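Local coordinates for oligoribonuclease (Colwellia psychrerythraea, PDB 6A4D), which probably degrades short oligoribonucleotides as a dimeric exonuclease of the RNase H clan, and here binds the p-nitrophenyl ester of thymidine monophosphate, at residues P106-S111 with R133-S138; L11-L16 with I34-E39; S138-L143 with A172-Y177. The protein carries 1 engineered substitution. All coordinates share one frame; numbering follows the deposited sequence.

Interaction 1 (P106-S111 with R133-S138); sequences PMCGNS and RNLDVS. With 9RC (5'-O-[(S)-hydroxy(4-nitrophenoxy)phosphoryl]thymidine), chain C; 9RC (5'-O-[(S)-hydroxy(4-nitrophenoxy)phosphoryl]thymidine), chain F.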
loop_
_atom_site.group_PDB
_atom_site.type_symbol
_atom_site.label_atom_id
_atom_site.label_comp_id
_atom_site.label_asym_id
_atom_site.label_seq_id
_atom_site.Cartn_x
_atom_site.Cartn_y
_atom_site.Cartn_z
ATOM N N PRO A 106 -2.898 1.082 11.243
ATOM C CA PRO A 106 -2.229 1.099 9.952
ATOM C C PRO A 106 -1.556 2.461 9.713
ATOM O O PRO A 106 -1.775 3.382 10.438
ATOM C CB PRO A 106 -3.353 0.882 8.948
ATOM C CG PRO A 106 -4.566 1.506 9.616
ATOM C CD PRO A 106 -4.364 1.243 11.109
ATOM N N MET A 107 -0.655 2.497 8.751
ATOM C CA MET A 107 -0.105 3.708 8.216
ATOM C C MET A 107 -1.091 4.315 7.242
ATOM O O MET A 107 -1.481 3.645 6.318
ATOM C CB MET A 107 1.209 3.348 7.543
ATOM C CG MET A 107 2.125 4.513 7.421
ATOM S SD MET A 107 3.658 4.116 6.566
ATOM C CE MET A 107 4.543 3.188 7.832
ATOM N N CYS A 108 -1.435 5.591 7.418
ATOM C CA CYS A 108 -2.546 6.280 6.749
ATOM C C CYS A 108 -2.137 7.432 5.887
ATOM O O CYS A 108 -1.214 8.159 6.192
ATOM C CB CYS A 108 -3.607 6.826 7.741
ATOM S SG CYS A 108 -4.228 5.626 8.927
ATOM N N GLY A 109 -2.767 7.509 4.723
ATOM C CA GLY A 109 -2.509 8.576 3.721
ATOM C C GLY A 109 -2.755 8.201 2.308
ATOM O O GLY A 109 -3.269 7.145 1.993
ATOM N N ASN A 110 -2.382 9.077 1.395
ATOM C CA ASN A 110 -2.623 8.805 -0.018
ATOM C C ASN A 110 -1.390 8.058 -0.535
ATOM O O ASN A 110 -0.306 8.513 -0.312
ATOM C CB ASN A 110 -2.777 10.116 -0.804
ATOM C CG ASN A 110 -4.164 10.734 -0.671
ATOM O OD1 ASN A 110 -4.386 11.631 0.140
ATOM N ND2 ASN A 110 -5.081 10.304 -1.524
ATOM N N SER A 111 -1.565 6.963 -1.267
ATOM C CA SER A 111 -0.444 6.157 -1.799
ATOM C C SER A 111 0.627 5.976 -0.724
ATOM O O SER A 111 1.862 6.093 -0.953
ATOM C CB SER A 111 0.106 6.751 -3.109
ATOM O OG SER A 111 -0.762 6.432 -4.170
ATOM N N ARG A 133 -0.865 -3.328 8.005
ATOM C CA ARG A 133 -1.743 -2.783 6.966
ATOM C C ARG A 133 -1.553 -1.269 6.661
ATOM O O ARG A 133 -1.001 -0.485 7.464
ATOM C CB ARG A 133 -3.200 -3.000 7.404
ATOM C CG ARG A 133 -3.546 -4.452 7.339
ATOM C CD ARG A 133 -4.981 -4.698 7.601
ATOM N NE ARG A 133 -5.255 -6.121 7.578
ATOM C CZ ARG A 133 -6.121 -6.743 8.397
ATOM N NH1 ARG A 133 -6.778 -6.049 9.322
ATOM N NH2 ARG A 133 -6.324 -8.060 8.307
ATOM N N ASN A 134 -2.004 -0.866 5.486
ATOM C CA ASN A 134 -2.046 0.530 5.138
ATOM C C ASN A 134 -3.504 0.933 5.063
ATOM O O ASN A 134 -4.365 0.138 4.735
ATOM C CB ASN A 134 -1.350 0.747 3.812
ATOM C CG ASN A 134 0.100 0.341 3.863
ATOM O OD1 ASN A 134 0.753 0.561 4.873
ATOM N ND2 ASN A 134 0.626 -0.232 2.761
ATOM N N LEU A 135 -3.747 2.185 5.377
ATOM C CA LEU A 135 -5.006 2.814 5.111
ATOM C C LEU A 135 -4.745 3.881 4.022
ATOM O O LEU A 135 -4.267 4.962 4.264
ATOM C CB LEU A 135 -5.575 3.351 6.382
ATOM C CG LEU A 135 -7.029 3.780 6.284
ATOM C CD1 LEU A 135 -7.533 4.159 7.654
ATOM C CD2 LEU A 135 -7.231 4.965 5.341
ATOM N N ASP A 136 -5.038 3.490 2.809
ATOM C CA ASP A 136 -4.640 4.214 1.634
ATOM C C ASP A 136 -5.874 4.901 1.039
ATOM O O ASP A 136 -6.685 4.255 0.459
ATOM C CB ASP A 136 -3.982 3.228 0.632
ATOM C CG ASP A 136 -3.398 3.929 -0.598
ATOM O OD1 ASP A 136 -3.629 5.143 -0.769
ATOM O OD2 ASP A 136 -2.753 3.236 -1.440
ATOM N N VAL A 137 -5.932 6.226 1.137
ATOM C CA VAL A 137 -7.050 7.015 0.769
ATOM C C VAL A 137 -7.221 6.983 -0.796
ATOM O O VAL A 137 -8.359 7.077 -1.328
ATOM C CB VAL A 137 -6.857 8.443 1.322
ATOM C CG1 VAL A 137 -7.872 9.427 0.724
ATOM C CG2 VAL A 137 -6.930 8.419 2.850
ATOM N N SER A 138 -6.107 6.766 -1.494
ATOM C CA SER A 138 -6.114 6.653 -2.943
ATOM C C SER A 138 -6.728 5.361 -3.423
ATOM O O SER A 138 -7.173 5.325 -4.534
ATOM C CB SER A 138 -4.705 6.764 -3.519
ATOM O OG SER A 138 -4.142 7.963 -3.111
HETATM O OAJ 9RC C . 4.767 6.752 -6.180
HETATM C CAE 9RC C . 4.531 7.419 -7.190
HETATM N NAI 9RC C . 4.926 6.936 -8.427
HETATM C CAL 9RC C . 4.662 7.673 -9.590
HETATM O OAS 9RC C . 5.038 7.199 -10.668
HETATM C CAT 9RC C . 3.981 8.896 -9.506
HETATM C CAU 9RC C . 3.683 9.657 -10.649
HETATM C CAF 9RC C . 3.610 9.358 -8.256
HETATM N NAB 9RC C . 3.897 8.596 -7.102
HETATM C CAA 9RC C . 3.536 9.057 -5.760
HETATM O OAC 9RC C . 2.150 8.991 -5.546
HETATM C CAD 9RC C . 3.869 10.520 -5.614
HETATM C CAH 9RC C . 3.131 10.845 -4.379
HETATM O OAK 9RC C . 4.006 10.619 -3.304
HETATM C CAG 9RC C . 2.000 9.829 -4.386
HETATM C CAR 9RC C . 0.720 10.569 -4.591
HETATM O OAQ 9RC C . -0.275 9.575 -4.775
HETATM P PAP 9RC C . -1.759 10.030 -5.063
HETATM O OAO 9RC C . -2.599 8.667 -4.962
HETATM O OAN 9RC C . -1.793 10.441 -6.485
HETATM O OAM 9RC C . -1.909 11.131 -3.963
HETATM C CAV 9RC C . -2.814 12.074 -3.490
HETATM C CAW 9RC C . -2.450 12.873 -2.345
HETATM C CAY 9RC C . -3.371 13.826 -1.777
HETATM C CBA 9RC C . -4.661 14.019 -2.362
HETATM N NBB 9RC C . -5.656 14.885 -1.935
HETATM O OBD 9RC C . -6.512 15.813 -2.967
HETATM O OBC 9RC C . -6.026 14.861 -0.609
HETATM C CAZ 9RC C . -4.956 13.226 -3.476
HETATM C CAX 9RC C . -4.088 12.268 -4.050
HETATM O OAJ 9RC F . 3.082 -7.963 5.385
HETATM C CAE 9RC F . 2.676 -8.652 6.334
HETATM N NAI 9RC F . 3.242 -8.500 7.608
HETATM C CAL 9RC F . 2.757 -9.256 8.681
HETATM O OAS 9RC F . 3.292 -9.072 9.776
HETATM C CAT 9RC F . 1.692 -10.174 8.499
HETATM C CAU 9RC F . 1.201 -10.931 9.593
HETATM C CAF 9RC F . 1.146 -10.328 7.218
HETATM N NAB 9RC F . 1.686 -9.552 6.136
HETATM C CAA 9RC F . 1.116 -9.618 4.759
HETATM O OAC 9RC F . -0.249 -9.391 5.080
HETATM C CAD 9RC F . 1.229 -10.963 4.060
HETATM C CAH 9RC F . -0.224 -11.366 3.829
HETATM O OAK 9RC F . -0.530 -11.817 2.476
HETATM C CAG 9RC F . -0.968 -10.052 4.081
HETATM C CAR 9RC F . -2.332 -10.341 4.673
HETATM O OAQ 9RC F . -3.133 -9.261 4.272
HETATM P PAP 9RC F . -4.376 -8.818 5.185
HETATM O OAO 9RC F . -4.713 -7.244 5.065
HETATM O OAN 9RC F . -4.102 -9.034 6.618
HETATM O OAM 9RC F . -5.448 -9.776 5.075
HETATM C CAV 9RC F . -6.141 -10.414 4.151
HETATM C CAW 9RC F . -5.614 -11.194 3.113
HETATM C CAY 9RC F . -6.556 -11.806 2.269
HETATM C CBA 9RC F . -7.949 -11.661 2.531
HETATM N NBB 9RC F . -8.877 -12.189 1.750
HETATM O OBD 9RC F . -8.351 -13.258 0.509
HETATM O OBC 9RC F . -10.578 -11.507 2.033
HETATM C CAZ 9RC F . -8.429 -10.897 3.608
HETATM C CAX 9RC F . -7.512 -10.299 4.419
HETATM O O HOH W 1 -2.031 3.948 -3.872
#
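The carboxylate of D136 grips both the loop after strand 107-109 and the first turn of helix 137-147. With CG anti to the backbone N (chi1 -174°), OD1 sits between two amides, S111 N at 2.8 Å and S138 N at 3.0 Å, which arrive from opposite faces of the carboxylate plane. D136 is the helix N-cap, and the bond from S138 N is its capping bond. N110 ND2 donates to S138 OG over 3.0 Å and also to E173, while OD1 bonds to S170. S111 OG bonds to OAO of the chain C ligand at 3.0 Å; S138 OG meets the same oxygen at a very short, doubtful distance. R133 NE and NH2 donate from the guanidinium edge to OAO and OAN of the chain F ligand, and NH1 pairs with E142 of the second subunit.

The strands run parallel, 7° apart, with L135 N to M107 O (2.9 Å) and G109 N to L135 O (3.0 Å) among the rungs, and their C-terminal ends form part of the ligand pocket. C108 SG rests on L135 CB at 3.7 Å, beside P106 CG. Strand 11-18 flanks strand 107-109; helix 112-122 covers M107 and N134, and helix 163-180 covers V137.

Interaction 2 (L11-L16 with I34-E39); sequences LIWLDL and IITDSE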
loop_
_atom_site.group_PDB
_atom_site.type_symbol
_atom_site.label_atom_id
_atom_site.label_comp_id
_atom_site.label_asym_id
_atom_site.label_seq_id
_atom_site.Cartn_x
_atom_site.Cartn_y
_atom_site.Cartn_z
ATOM N N LEU A 11 -5.734 6.590 14.602
ATOM C CA LEU A 11 -5.037 6.449 13.364
ATOM C C LEU A 11 -3.787 7.335 13.306
ATOM O O LEU A 11 -3.851 8.522 13.617
ATOM C CB LEU A 11 -6.011 6.769 12.238
ATOM C CG LEU A 11 -7.188 5.830 12.176
ATOM C CD1 LEU A 11 -8.211 6.474 11.244
ATOM C CD2 LEU A 11 -6.732 4.436 11.723
ATOM N N ILE A 12 -2.688 6.763 12.808
ATOM C CA ILE A 12 -1.419 7.510 12.478
ATOM C C ILE A 12 -1.316 7.865 10.995
ATOM O O ILE A 12 -1.200 6.963 10.101
ATOM C CB ILE A 12 -0.190 6.679 12.848
ATOM C CG1 ILE A 12 -0.271 6.241 14.327
ATOM C CG2 ILE A 12 1.064 7.516 12.609
ATOM C CD1 ILE A 12 0.946 5.468 14.843
ATOM N N TRP A 13 -1.394 9.166 10.724
ATOM C CA TRP A 13 -1.285 9.712 9.405
ATOM C C TRP A 13 0.109 10.281 9.182
ATOM O O TRP A 13 0.625 10.975 10.025
ATOM C CB TRP A 13 -2.264 10.843 9.207
ATOM C CG TRP A 13 -3.641 10.373 9.320
ATOM C CD1 TRP A 13 -4.316 10.066 10.449
ATOM C CD2 TRP A 13 -4.504 10.141 8.258
ATOM N NE1 TRP A 13 -5.574 9.659 10.151
ATOM C CE2 TRP A 13 -5.732 9.715 8.806
ATOM C CE3 TRP A 13 -4.398 10.301 6.871
ATOM C CZ2 TRP A 13 -6.806 9.363 8.031
ATOM C CZ3 TRP A 13 -5.517 9.974 6.092
ATOM C CH2 TRP A 13 -6.686 9.505 6.679
ATOM N N LEU A 14 0.714 10.013 8.037
ATOM C CA LEU A 14 1.953 10.682 7.739
ATOM C C LEU A 14 2.180 11.011 6.305
ATOM O O LEU A 14 1.528 10.502 5.383
ATOM C CB LEU A 14 3.104 9.899 8.311
ATOM C CG LEU A 14 3.296 8.457 7.941
ATOM C CD1 LEU A 14 4.043 8.392 6.645
ATOM C CD2 LEU A 14 4.128 7.763 9.015
ATOM N N ASP A 15 3.129 11.898 6.100
ATOM C CA ASP A 15 3.548 12.202 4.757
ATOM C C ASP A 15 5.029 12.462 4.795
ATOM O O ASP A 15 5.532 12.960 5.786
ATOM C CB ASP A 15 2.769 13.390 4.207
ATOM C CG ASP A 15 3.199 13.782 2.778
ATOM O OD1 ASP A 15 3.136 12.900 1.884
ATOM O OD2 ASP A 15 3.605 14.965 2.581
ATOM N N LEU A 16 5.702 12.094 3.698
ATOM C CA LEU A 16 7.144 12.218 3.545
ATOM C C LEU A 16 7.453 12.943 2.250
ATOM O O LEU A 16 6.722 12.836 1.273
ATOM C CB LEU A 16 7.791 10.836 3.419
ATOM C CG LEU A 16 7.877 9.885 4.608
ATOM C CD1 LEU A 16 8.871 8.756 4.356
ATOM C CD2 LEU A 16 8.257 10.565 5.890
ATOM N N ILE A 34 0.374 13.228 11.788
ATOM C CA ILE A 34 -0.837 13.666 12.500
ATOM C C ILE A 34 -1.533 12.433 13.045
ATOM O O ILE A 34 -1.614 11.402 12.400
ATOM C CB ILE A 34 -1.735 14.491 11.570
ATOM C CG1 ILE A 34 -1.043 15.820 11.321
ATOM C CG2 ILE A 34 -3.138 14.665 12.158
ATOM C CD1 ILE A 34 -1.818 16.849 10.545
ATOM N N ILE A 35 -2.013 12.545 14.264
ATOM C CA ILE A 35 -2.828 11.535 14.891
ATOM C C ILE A 35 -4.277 12.000 14.863
ATOM O O ILE A 35 -4.544 13.138 15.219
ATOM C CB ILE A 35 -2.420 11.384 16.355
ATOM C CG1 ILE A 35 -0.903 11.112 16.456
ATOM C CG2 ILE A 35 -3.229 10.283 17.022
ATOM C CD1 ILE A 35 -0.517 9.677 16.154
ATOM N N THR A 36 -5.195 11.134 14.442
ATOM C CA THR A 36 -6.657 11.410 14.484
ATOM C C THR A 36 -7.281 10.315 15.263
ATOM O O THR A 36 -6.669 9.282 15.452
ATOM C CB THR A 36 -7.361 11.364 13.131
ATOM O OG1 THR A 36 -7.307 10.043 12.618
ATOM C CG2 THR A 36 -6.777 12.272 12.145
ATOM N N ASP A 37 -8.514 10.511 15.723
ATOM C CA ASP A 37 -9.261 9.373 16.275
ATOM C C ASP A 37 -9.848 8.579 15.104
ATOM O O ASP A 37 -9.716 8.956 13.908
ATOM C CB ASP A 37 -10.381 9.828 17.249
ATOM C CG ASP A 37 -11.430 10.745 16.601
ATOM O OD1 ASP A 37 -11.549 10.764 15.329
ATOM O OD2 ASP A 37 -12.140 11.458 17.368
ATOM N N SER A 38 -10.557 7.519 15.431
ATOM C CA SER A 38 -11.138 6.683 14.381
ATOM C C SER A 38 -12.221 7.413 13.576
ATOM O O SER A 38 -12.576 6.962 12.489
ATOM C CB SER A 38 -11.676 5.395 14.969
ATOM O OG SER A 38 -12.782 5.700 15.763
ATOM N N GLU A 39 -12.741 8.528 14.107
ATOM C CA GLU A 39 -13.771 9.311 13.429
ATOM C C GLU A 39 -13.170 10.524 12.734
ATOM O O GLU A 39 -13.880 11.403 12.323
ATOM C CB GLU A 39 -14.918 9.682 14.429
ATOM C CG GLU A 39 -15.666 8.473 15.039
ATOM C CD GLU A 39 -17.063 8.799 15.632
ATOM O OE1 GLU A 39 -17.380 9.982 15.883
ATOM O OE2 GLU A 39 -17.895 7.885 15.855
#
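Backbone bonds dominate between L11-W13 and I34-T36, which run antiparallel with an angle of 151° between the strand axes. L11 and T36 exchange a pair of N-H to O bonds, as do W13 and I34, the shortest being W13 N to I34 O at 2.8 Å; I12 and I35 form the non-hydrogen-bonded pair between them.

The polar side-chain link is W13 NE1 to T36 OG1, 3.0 Å long, with the oxygen tilted 21° from the indole plane. The torsion of T36 (chi1 65°), with OG1 between its own backbone N and carbonyl carbon, puts the hydroxyl within reach of the indole N-H, and there it also donates to D37 O at 2.9 Å. One oxygen thus anchors the indole edge and ties down the chain as it leaves the strand.

Van der Waals contacts surround this link: L11 CB packs 3.5 Å from T36 OG1, and T36 CG2 lies 3.5 Å from W13 NE1. Apolar pairs are few. W13 CB faces I34 CB at 4.4 Å, and on the other face of the sheet I12 CG1 lies alongside I35 CD1 at 3.9 Å.

This is the antiparallel hairpin of strands 11-18 and 28-36, consistent with the start of an RNase H-like sheet, whose first strand carries L16 onward into the ligand pocket.

Interaction 3 (S138-L143 with A172-Y177); sequences STIKEL and AELKVY. With 9RC (5'-O-[(S)-hydroxy(4-nitrophenoxy)phosphoryl]thymidine), chain C.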
loop_
_atom_site.group_PDB
_atom_site.type_symbol
_atom_site.label_atom_id
_atom_site.label_comp_id
_atom_site.label_asym_id
_atom_site.label_seq_id
_atom_site.Cartn_x
_atom_site.Cartn_y
_atom_site.Cartn_z
ATOM N N SER A 138 -6.107 6.766 -1.494
ATOM C CA SER A 138 -6.114 6.653 -2.943
ATOM C C SER A 138 -6.728 5.361 -3.423
ATOM O O SER A 138 -7.173 5.325 -4.534
ATOM C CB SER A 138 -4.705 6.764 -3.519
ATOM O OG SER A 138 -4.142 7.963 -3.111
ATOM N N THR A 139 -6.793 4.339 -2.594
ATOM C CA THR A 139 -7.630 3.175 -2.904
ATOM C C THR A 139 -9.051 3.611 -3.046
ATOM O O THR A 139 -9.744 3.182 -3.960
ATOM C CB THR A 139 -7.535 2.116 -1.784
ATOM O OG1 THR A 139 -6.291 1.419 -1.934
ATOM C CG2 THR A 139 -8.739 1.136 -1.734
ATOM N N ILE A 140 -9.487 4.492 -2.161
ATOM C CA ILE A 140 -10.908 4.897 -2.125
ATOM C C ILE A 140 -11.106 5.838 -3.281
ATOM O O ILE A 140 -12.114 5.777 -3.923
ATOM C CB ILE A 140 -11.329 5.583 -0.799
ATOM C CG1 ILE A 140 -11.042 4.616 0.356
ATOM C CG2 ILE A 140 -12.856 5.878 -0.787
ATOM C CD1 ILE A 140 -10.755 5.374 1.593
ATOM N N LYS A 141 -10.098 6.654 -3.555
ATOM C CA LYS A 141 -10.127 7.435 -4.797
ATOM C C LYS A 141 -10.301 6.630 -6.081
ATOM O O LYS A 141 -11.115 6.983 -6.944
ATOM C CB LYS A 141 -8.895 8.307 -4.898
ATOM C CG LYS A 141 -9.102 9.475 -5.847
ATOM C CD LYS A 141 -7.786 9.864 -6.497
ATOM C CE LYS A 141 -6.716 10.234 -5.477
ATOM N NZ LYS A 141 -7.046 11.488 -4.762
ATOM N N GLU A 142 -9.586 5.519 -6.191
ATOM C CA GLU A 142 -9.772 4.664 -7.344
ATOM C C GLU A 142 -11.156 3.998 -7.380
ATOM O O GLU A 142 -11.684 3.842 -8.472
ATOM C CB GLU A 142 -8.678 3.652 -7.447
ATOM C CG GLU A 142 -7.279 4.268 -7.760
ATOM C CD GLU A 142 -7.211 4.840 -9.193
ATOM O OE1 GLU A 142 -7.708 4.154 -10.104
ATOM O OE2 GLU A 142 -6.712 5.987 -9.394
ATOM N N LEU A 143 -11.741 3.611 -6.235
ATOM C CA LEU A 143 -13.104 3.139 -6.222
ATOM C C LEU A 143 -14.072 4.232 -6.611
ATOM O O LEU A 143 -15.025 3.981 -7.350
ATOM C CB LEU A 143 -13.492 2.440 -4.923
ATOM C CG LEU A 143 -12.599 1.204 -4.637
ATOM C CD1 LEU A 143 -12.713 0.685 -3.235
ATOM C CD2 LEU A 143 -12.815 0.046 -5.600
ATOM N N ALA A 172 -8.844 15.228 4.953
ATOM C CA ALA A 172 -10.018 15.907 4.459
ATOM C C ALA A 172 -10.622 15.127 3.328
ATOM O O ALA A 172 -11.829 15.040 3.256
ATOM C CB ALA A 172 -9.697 17.346 4.055
ATOM N N GLU A 173 -9.805 14.553 2.452
ATOM C CA GLU A 173 -10.337 13.764 1.350
ATOM C C GLU A 173 -11.177 12.567 1.858
ATOM O O GLU A 173 -12.218 12.278 1.333
ATOM C CB GLU A 173 -9.234 13.275 0.408
ATOM C CG GLU A 173 -9.742 12.493 -0.816
ATOM C CD GLU A 173 -8.590 11.918 -1.667
ATOM O OE1 GLU A 173 -7.410 12.253 -1.392
ATOM O OE2 GLU A 173 -8.865 11.105 -2.597
ATOM N N LEU A 174 -10.697 11.904 2.886
ATOM C CA LEU A 174 -11.335 10.743 3.461
ATOM C C LEU A 174 -12.633 11.113 4.181
ATOM O O LEU A 174 -13.584 10.348 4.145
ATOM C CB LEU A 174 -10.379 9.975 4.383
ATOM C CG LEU A 174 -10.941 8.711 5.044
ATOM C CD1 LEU A 174 -11.348 7.640 4.045
ATOM C CD2 LEU A 174 -9.970 8.143 6.059
ATOM N N LYS A 175 -12.665 12.309 4.742
ATOM C CA LYS A 175 -13.860 12.871 5.407
ATOM C C LYS A 175 -14.960 13.081 4.384
ATOM O O LYS A 175 -16.109 12.738 4.569
ATOM C CB LYS A 175 -13.511 14.189 6.070
ATOM C CG LYS A 175 -12.976 14.117 7.457
ATOM C CD LYS A 175 -13.218 15.469 8.168
ATOM C CE LYS A 175 -12.843 15.465 9.669
ATOM N NZ LYS A 175 -11.492 16.032 10.062
ATOM N N VAL A 176 -14.561 13.587 3.246
ATOM C CA VAL A 176 -15.459 13.690 2.145
ATOM C C VAL A 176 -16.022 12.336 1.778
ATOM O O VAL A 176 -17.271 12.199 1.642
ATOM C CB VAL A 176 -14.798 14.447 0.951
ATOM C CG1 VAL A 176 -15.538 14.252 -0.364
ATOM C CG2 VAL A 176 -14.672 15.902 1.305
ATOM N N TYR A 177 -15.158 11.343 1.569
ATOM C CA TYR A 177 -15.694 9.981 1.229
ATOM C C TYR A 177 -16.581 9.423 2.322
ATOM O O TYR A 177 -17.598 8.827 2.068
ATOM C CB TYR A 177 -14.570 8.954 0.943
ATOM C CG TYR A 177 -13.665 9.325 -0.197
ATOM C CD1 TYR A 177 -14.171 9.856 -1.380
ATOM C CD2 TYR A 177 -12.288 9.146 -0.096
ATOM C CE1 TYR A 177 -13.345 10.195 -2.432
ATOM C CE2 TYR A 177 -11.440 9.490 -1.136
ATOM C CZ TYR A 177 -11.962 10.053 -2.284
ATOM O OH TYR A 177 -11.142 10.403 -3.291
HETATM O OAJ 9RC C . 4.767 6.752 -6.180
HETATM C CAE 9RC C . 4.531 7.419 -7.190
HETATM N NAI 9RC C . 4.926 6.936 -8.427
HETATM C CAL 9RC C . 4.662 7.673 -9.590
HETATM O OAS 9RC C . 5.038 7.199 -10.668
HETATM C CAT 9RC C . 3.981 8.896 -9.506
HETATM C CAU 9RC C . 3.683 9.657 -10.649
HETATM C CAF 9RC C . 3.610 9.358 -8.256
HETATM N NAB 9RC C . 3.897 8.596 -7.102
HETATM C CAA 9RC C . 3.536 9.057 -5.760
HETATM O OAC 9RC C . 2.150 8.991 -5.546
HETATM C CAD 9RC C . 3.869 10.520 -5.614
HETATM C CAH 9RC C . 3.131 10.845 -4.379
HETATM O OAK 9RC C . 4.006 10.619 -3.304
HETATM C CAG 9RC C . 2.000 9.829 -4.386
HETATM C CAR 9RC C . 0.720 10.569 -4.591
HETATM O OAQ 9RC C . -0.275 9.575 -4.775
HETATM P PAP 9RC C . -1.759 10.030 -5.063
HETATM O OAO 9RC C . -2.599 8.667 -4.962
HETATM O OAN 9RC C . -1.793 10.441 -6.485
HETATM O OAM 9RC C . -1.909 11.131 -3.963
HETATM C CAV 9RC C . -2.814 12.074 -3.490
HETATM C CAW 9RC C . -2.450 12.873 -2.345
HETATM C CAY 9RC C . -3.371 13.826 -1.777
HETATM C CBA 9RC C . -4.661 14.019 -2.362
HETATM N NBB 9RC C . -5.656 14.885 -1.935
HETATM O OBD 9RC C . -6.512 15.813 -2.967
HETATM O OBC 9RC C . -6.026 14.861 -0.609
HETATM C CAZ 9RC C . -4.956 13.226 -3.476
HETATM C CAX 9RC C . -4.088 12.268 -4.050
#
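I140, Y177 and K141 carry this contact between helix 137-147 and helix 163-180; the axes of segments 138-143 and 172-177 approach to 10.5 Å at an angle of 44°. I140 has the most surface buried. Its CG2 methyl, placed anti to the backbone N, lies over one face of the Y177 ring as a CH-pi contact, 3.8 Å from the centroid. Its other branch turns to the neighbouring turn of the partner helix, where CD1 presses on L174 CD1 at 3.4 Å, tighter than usual for two methyls.

Y177 slides past I140 in the opposite direction and brings its hydroxyl to the flank of K141, with OH 3.4 Å from K141 CG. The hydroxyl also donates to E173 OE2, one helical turn earlier, in a bond whose very short length is doubtful.

K141 extends past the tyrosine and then bends at chi3 (-58°) and chi4, which carries the ammonium across the end of E173. NZ reaches OE2 on its syn side in a 2.9 Å salt bridge, 33° out of the carboxylate plane. K141 CE lies 3.6 Å from CAX of the ligand's nitrophenyl ring, and NZ comes closer still, though that shortness is doubtful. E173 OE1 takes a bond from N110.

The ammonium of K141 on OE2 would be expected to stabilise the carboxylate as an anion, and the salt bridge probably helps to hold both residues beside the nitrophenyl group.

In the fold
From the N terminus, interaction 2 comes first: 11-16 meets 34-39 and closes a loop of 17 residues, the hairpin at the start of the sheet. Interaction 1 then joins 106-111 to 133-138 across a largely helical connection, a beta-alpha-beta crossover that places the edge strand 134-136. Interaction 3 starts at S138, where interaction 1 ends, and brings helix 163-180 back onto helix 137-147. The three follow in series, none nested in or crossing another. C108 joins interactions 1 and 2 through strand pairing with I12 and L14, N110 reaches E173 between interactions 1 and 3, and W13 packs on L174 between interactions 2 and 3.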